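Local coordinates for protein putative C39-like peptidase (PDB 3ERV) that is of unknown function but probably acts as a cysteine peptidase of the C39-like family, cutting peptide bonds with a papain-like active site, at residues V37-Q42 against D198-K203; N176-V181 against D194-S199. One frame throughout, in Å; residues are numbered along the deposited sequence.

Contact 1 of 2, residues V37-Q42 against D198-K203; sequences VPFIQQ and DSLDVK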
loop_
_atom_site.group_PDB
_atom_site.type_symbol
_atom_site.label_atom_id
_atom_site.label_comp_id
_atom_site.label_asym_id
_atom_site.label_seq_id
_atom_site.Cartn_x
_atom_site.Cartn_y
_atom_site.Cartn_z
ATOM N N VAL A 37 -10.341 0.673 -12.517
ATOM C CA VAL A 37 -9.177 0.056 -11.889
ATOM C C VAL A 37 -9.632 -1.373 -11.554
ATOM O O VAL A 37 -10.666 -1.565 -10.915
ATOM C CB VAL A 37 -8.738 0.857 -10.588
ATOM C CG1 VAL A 37 -7.713 0.059 -9.729
ATOM C CG2 VAL A 37 -8.239 2.275 -10.979
ATOM N N PRO A 38 -8.856 -2.381 -11.991
ATOM C CA PRO A 38 -9.244 -3.790 -11.757
ATOM C C PRO A 38 -9.377 -4.119 -10.258
ATOM O O PRO A 38 -8.750 -3.501 -9.434
ATOM C CB PRO A 38 -8.071 -4.597 -12.379
ATOM C CG PRO A 38 -7.438 -3.721 -13.321
ATOM C CD PRO A 38 -7.672 -2.249 -12.861
ATOM N N PHE A 39 -10.218 -5.091 -9.913
ATOM C CA PHE A 39 -10.454 -5.418 -8.524
ATOM C C PHE A 39 -9.870 -6.802 -8.286
ATOM O O PHE A 39 -10.215 -7.751 -8.986
ATOM C CB PHE A 39 -11.983 -5.329 -8.199
ATOM C CG PHE A 39 -12.405 -6.071 -6.937
ATOM C CD1 PHE A 39 -12.337 -5.483 -5.712
ATOM C CD2 PHE A 39 -12.903 -7.379 -7.020
ATOM C CE1 PHE A 39 -12.734 -6.197 -4.548
ATOM C CE2 PHE A 39 -13.305 -8.088 -5.881
ATOM C CZ PHE A 39 -13.215 -7.492 -4.642
ATOM N N ILE A 40 -8.980 -6.895 -7.294
ATOM C CA ILE A 40 -8.400 -8.170 -6.816
ATOM C C ILE A 40 -8.479 -8.282 -5.271
ATOM O O ILE A 40 -8.365 -7.282 -4.539
ATOM C CB ILE A 40 -6.909 -8.318 -7.257
ATOM C CG1 ILE A 40 -6.758 -7.943 -8.740
ATOM C CG2 ILE A 40 -6.423 -9.794 -7.041
ATOM C CD1 ILE A 40 -5.298 -7.810 -9.235
ATOM N N GLN A 41 -8.674 -9.509 -4.788
ATOM C CA GLN A 41 -8.705 -9.803 -3.370
ATOM C C GLN A 41 -7.409 -10.540 -3.031
ATOM O O GLN A 41 -6.994 -11.373 -3.824
ATOM C CB GLN A 41 -9.918 -10.704 -3.060
ATOM C CG GLN A 41 -11.263 -9.930 -3.067
ATOM C CD GLN A 41 -11.313 -8.784 -2.030
ATOM O OE1 GLN A 41 -11.837 -8.962 -0.907
ATOM N NE2 GLN A 41 -10.770 -7.587 -2.404
ATOM N N GLN A 42 -6.790 -10.255 -1.870
ATOM C CA GLN A 42 -5.587 -10.999 -1.475
ATOM C C GLN A 42 -5.892 -12.468 -1.109
ATOM O O GLN A 42 -5.099 -13.365 -1.435
ATOM C CB GLN A 42 -4.828 -10.296 -0.338
ATOM C CG GLN A 42 -5.587 -10.180 1.019
ATOM C CD GLN A 42 -4.887 -9.221 1.979
ATOM O OE1 GLN A 42 -4.868 -8.028 1.764
ATOM N NE2 GLN A 42 -4.297 -9.758 3.039
ATOM N N ASP A 198 -14.628 -7.469 -0.098
ATOM C CA ASP A 198 -15.195 -8.013 -1.329
ATOM C C ASP A 198 -16.200 -7.084 -2.011
ATOM O O ASP A 198 -17.395 -7.394 -2.076
ATOM C CB ASP A 198 -15.868 -9.342 -1.024
ATOM C CG ASP A 198 -15.908 -10.256 -2.222
ATOM O OD1 ASP A 198 -15.529 -9.811 -3.337
ATOM O OD2 ASP A 198 -16.303 -11.432 -2.041
ATOM N N SER A 199 -15.716 -5.965 -2.547
ATOM C CA SER A 199 -16.623 -4.967 -3.122
ATOM C C SER A 199 -15.923 -3.902 -3.975
ATOM O O SER A 199 -14.853 -3.389 -3.602
ATOM C CB SER A 199 -17.405 -4.283 -1.999
ATOM O OG SER A 199 -18.040 -3.114 -2.463
ATOM N N LEU A 200 -16.554 -3.569 -5.101
ATOM C CA LEU A 200 -16.127 -2.472 -5.955
ATOM C C LEU A 200 -16.484 -1.137 -5.380
ATOM O O LEU A 200 -16.104 -0.108 -5.915
ATOM C CB LEU A 200 -16.837 -2.566 -7.288
ATOM C CG LEU A 200 -16.669 -3.945 -7.890
ATOM C CD1 LEU A 200 -17.565 -4.131 -9.094
ATOM C CD2 LEU A 200 -15.210 -4.086 -8.255
ATOM N N ASP A 201 -17.250 -1.133 -4.305
ATOM C CA ASP A 201 -17.767 0.132 -3.819
ATOM C C ASP A 201 -17.372 0.289 -2.387
ATOM O O ASP A 201 -18.017 -0.254 -1.507
ATOM C CB ASP A 201 -19.289 0.169 -3.943
ATOM C CG ASP A 201 -19.750 0.254 -5.382
ATOM O OD1 ASP A 201 -19.243 1.140 -6.106
ATOM O OD2 ASP A 201 -20.633 -0.541 -5.787
ATOM N N VAL A 202 -16.284 1.003 -2.153
ATOM C CA VAL A 202 -15.792 1.176 -0.803
ATOM C C VAL A 202 -15.443 2.638 -0.650
ATOM O O VAL A 202 -14.499 3.135 -1.279
ATOM C CB VAL A 202 -14.504 0.336 -0.510
ATOM C CG1 VAL A 202 -13.968 0.676 0.849
ATOM C CG2 VAL A 202 -14.746 -1.153 -0.601
ATOM N N LYS A 203 -16.211 3.363 0.149
ATOM C CA LYS A 203 -15.829 4.743 0.414
ATOM C C LYS A 203 -15.726 4.964 1.879
ATOM O O LYS A 203 -16.408 4.309 2.642
ATOM C CB LYS A 203 -16.805 5.728 -0.196
ATOM C CG LYS A 203 -18.134 5.764 0.437
ATOM C CD LYS A 203 -18.987 6.713 -0.367
ATOM C CE LYS A 203 -20.091 7.335 0.451
ATOM N NZ LYS A 203 -20.370 8.683 -0.130
#
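Two irregular loop segments run past each other, the CA atoms of Phe39 and Leu200 6.9 Å apart and those of Gln41 and Asp198 7.0 Å, too far for backbone pairing, so side chains bridge the gap. With CG anti to the backbone N (chi1 161°), the Phe39 ring reaches past Ser199 as far as Asp198. CZ comes 3.5 Å from OD1 of Asp198, which lies at the ring edge, and ring and carboxylate lie in nearly parallel planes (6° apart). That suits the pair, since the weakly positive C-H rim of the ring meets a negative oxygen. At the other end CD2 of Leu200 packs 3.5 Å from CB of Phe39, the two side chains crossing at about a right angle. A long, flexible glutamine suits position 41: bent at chi2, Gln41 brings OE1 to 3.3 Å from N of Asp198, at an angle too poor for a hydrogen bond, while NE2 donates to O of Asp194 and also, from above the carbonyl plane, to O of Ile40. On the far loop, OG of Ser199 accepts from N of Asp201 at 2.8 Å, an ST turn. Two surface loops thus meet beside Cys50, His178 and Asp194, probably the catalytic triad of a papain-like cysteine peptidase.

Contact 2 of 2, residues N176-V181 against D194-S199; sequences NEHCVV and DPLKDS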
loop_
_atom_site.group_PDB
_atom_site.type_symbol
_atom_site.label_atom_id
_atom_site.label_comp_id
_atom_site.label_asym_id
_atom_site.label_seq_id
_atom_site.Cartn_x
_atom_site.Cartn_y
_atom_site.Cartn_z
ATOM N N ASN A 176 -2.518 -3.376 12.784
ATOM C CA ASN A 176 -3.617 -2.820 12.016
ATOM C C ASN A 176 -3.132 -2.407 10.601
ATOM O O ASN A 176 -3.926 -1.928 9.805
ATOM C CB ASN A 176 -4.009 -1.470 12.707
ATOM C CG ASN A 176 -4.913 -1.652 13.884
ATOM O OD1 ASN A 176 -6.132 -1.569 13.737
ATOM N ND2 ASN A 176 -4.335 -1.888 15.078
ATOM N N GLU A 177 -1.819 -2.470 10.349
ATOM C CA GLU A 177 -1.262 -1.987 9.059
ATOM C C GLU A 177 -2.046 -2.579 7.901
ATOM O O GLU A 177 -2.345 -3.772 7.891
ATOM C CB GLU A 177 0.227 -2.376 8.889
ATOM C CG GLU A 177 0.888 -1.850 7.571
ATOM C CD GLU A 177 1.050 -2.892 6.431
ATOM O OE1 GLU A 177 0.657 -4.070 6.582
ATOM O OE2 GLU A 177 1.566 -2.509 5.346
ATOM N N HIS A 178 -2.340 -1.743 6.920
ATOM C CA HIS A 178 -3.093 -2.146 5.766
ATOM C C HIS A 178 -2.661 -1.384 4.494
ATOM O O HIS A 178 -1.987 -0.327 4.545
ATOM C CB HIS A 178 -4.588 -1.976 6.048
ATOM C CG HIS A 178 -5.480 -2.696 5.069
ATOM N ND1 HIS A 178 -5.186 -3.954 4.570
ATOM C CD2 HIS A 178 -6.653 -2.334 4.496
ATOM C CE1 HIS A 178 -6.141 -4.336 3.740
ATOM N NE2 HIS A 178 -7.041 -3.368 3.671
ATOM N N CYS A 179 -3.043 -1.900 3.332
ATOM C CA CYS A 179 -2.626 -1.243 2.090
ATOM C C CYS A 179 -3.741 -1.356 1.096
ATOM O O CYS A 179 -4.303 -2.421 0.911
ATOM C CB CYS A 179 -1.334 -1.881 1.557
ATOM S SG CYS A 179 -0.784 -1.197 -0.014
ATOM N N VAL A 180 -4.062 -0.243 0.458
ATOM C CA VAL A 180 -5.207 -0.158 -0.458
ATOM C C VAL A 180 -4.821 0.727 -1.660
ATOM O O VAL A 180 -3.780 1.385 -1.665
ATOM C CB VAL A 180 -6.530 0.390 0.253
ATOM C CG1 VAL A 180 -6.899 -0.419 1.537
ATOM C CG2 VAL A 180 -6.421 1.866 0.557
ATOM N N VAL A 181 -5.664 0.728 -2.681
ATOM C CA VAL A 181 -5.482 1.591 -3.839
ATOM C C VAL A 181 -6.480 2.715 -3.742
ATOM O O VAL A 181 -7.690 2.447 -3.654
ATOM C CB VAL A 181 -5.713 0.841 -5.217
ATOM C CG1 VAL A 181 -5.338 1.760 -6.397
ATOM C CG2 VAL A 181 -4.924 -0.509 -5.257
ATOM N N ASP A 194 -9.896 -2.160 -1.768
ATOM C CA ASP A 194 -9.347 -2.778 -0.575
ATOM C C ASP A 194 -9.254 -4.296 -0.779
ATOM O O ASP A 194 -10.300 -4.974 -0.859
ATOM C CB ASP A 194 -10.274 -2.458 0.592
ATOM C CG ASP A 194 -9.730 -2.930 1.910
ATOM O OD1 ASP A 194 -9.033 -3.978 1.956
ATOM O OD2 ASP A 194 -10.000 -2.214 2.902
ATOM N N PRO A 195 -8.012 -4.836 -0.859
ATOM C CA PRO A 195 -7.791 -6.252 -1.175
ATOM C C PRO A 195 -8.372 -7.219 -0.131
ATOM O O PRO A 195 -8.431 -8.418 -0.381
ATOM C CB PRO A 195 -6.249 -6.387 -1.259
ATOM C CG PRO A 195 -5.698 -5.187 -0.541
ATOM C CD PRO A 195 -6.749 -4.100 -0.587
ATOM N N LEU A 196 -8.808 -6.693 1.012
ATOM C CA LEU A 196 -9.530 -7.481 2.001
ATOM C C LEU A 196 -11.048 -7.259 2.033
ATOM O O LEU A 196 -11.726 -7.852 2.859
ATOM C CB LEU A 196 -9.004 -7.187 3.385
ATOM C CG LEU A 196 -7.748 -7.973 3.784
ATOM C CD1 LEU A 196 -7.275 -7.480 5.155
ATOM C CD2 LEU A 196 -8.037 -9.467 3.801
ATOM N N LYS A 197 -11.597 -6.405 1.186
ATOM C CA LYS A 197 -13.049 -6.213 1.204
ATOM C C LYS A 197 -13.667 -6.562 -0.129
ATOM O O LYS A 197 -13.308 -6.004 -1.167
ATOM C CB LYS A 197 -13.424 -4.785 1.562
ATOM C CG LYS A 197 -13.013 -4.330 2.933
ATOM C CD LYS A 197 -13.092 -2.794 3.013
ATOM C CE LYS A 197 -13.086 -2.296 4.430
ATOM N NZ LYS A 197 -14.274 -2.837 5.086
ATOM N N ASP A 198 -14.628 -7.469 -0.098
ATOM C CA ASP A 198 -15.195 -8.013 -1.329
ATOM C C ASP A 198 -16.200 -7.084 -2.011
ATOM O O ASP A 198 -17.395 -7.394 -2.076
ATOM C CB ASP A 198 -15.868 -9.342 -1.024
ATOM C CG ASP A 198 -15.908 -10.256 -2.222
ATOM O OD1 ASP A 198 -15.529 -9.811 -3.337
ATOM O OD2 ASP A 198 -16.303 -11.432 -2.041
ATOM N N SER A 199 -15.716 -5.965 -2.547
ATOM C CA SER A 199 -16.623 -4.967 -3.122
ATOM C C SER A 199 -15.923 -3.902 -3.975
ATOM O O SER A 199 -14.853 -3.389 -3.602
ATOM C CB SER A 199 -17.405 -4.283 -1.999
ATOM O OG SER A 199 -18.040 -3.114 -2.463
#
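Both His178 (chi1 -165°) and Asp194 (chi1 -174°) hold CG anti to the backbone N, and these extended side chains bring imidazole and carboxylate together between strand 177-185 and the turn that follows strand 189-193. With Cys50 of helix 50-61, whose side chain touches His178, they are consistent with the Cys-His-Asp triad of a papain-like cysteine peptidase. NE2 of His178 donates to OD1 of Asp194 at 2.7 Å; the acceptor lies in the ring plane, although the ring approaches OD1 from above the carboxylate plane, the two planes being 41° apart. From the opposite face the backbone N of Leu196 also donates to OD1, at 2.9 Å, closing an Asx turn. Two donors therefore grip one oxygen and should fix the carboxylate's rotation, which in turn orients the imidazole. Asp194 to Lys197 form a type I turn, closed by a hydrogen bond from N of Lys197 to O of Asp194; Pro195 suits its second position because its ring already fixes the phi needed there. Small, branched Val180 fills in beside the acid, CG1 lying 3.8 Å from CG of Asp194. Leu196 borders the imidazole with an apolar methyl, CD1 standing 3.6 Å from CE1 of His178. The Pro195 ring rests against the strand backbone, its CD 3.3 Å from O of Cys179.

How the contacts relate
Contact 2 is buried and contact 1 lies at the surface, though their centres are only about 8 Å apart and both use the loop after strand 189-193, sharing Asp198 and Ser199. In contact 2 the start of that loop meets a central strand of the antiparallel sheet through a short, directional polar bond; in contact 1 its outer part meets the segment before helix 50-61 chiefly through van der Waals contacts. Gln41 and Gln42 couple them: the Gln41 amide reaches the turn of contact 2, and N of Gln42 is 2.9 Å from O of Pro195, a probable hydrogen bond. The segment 37-42 is thus tied to the turn that carries Asp194.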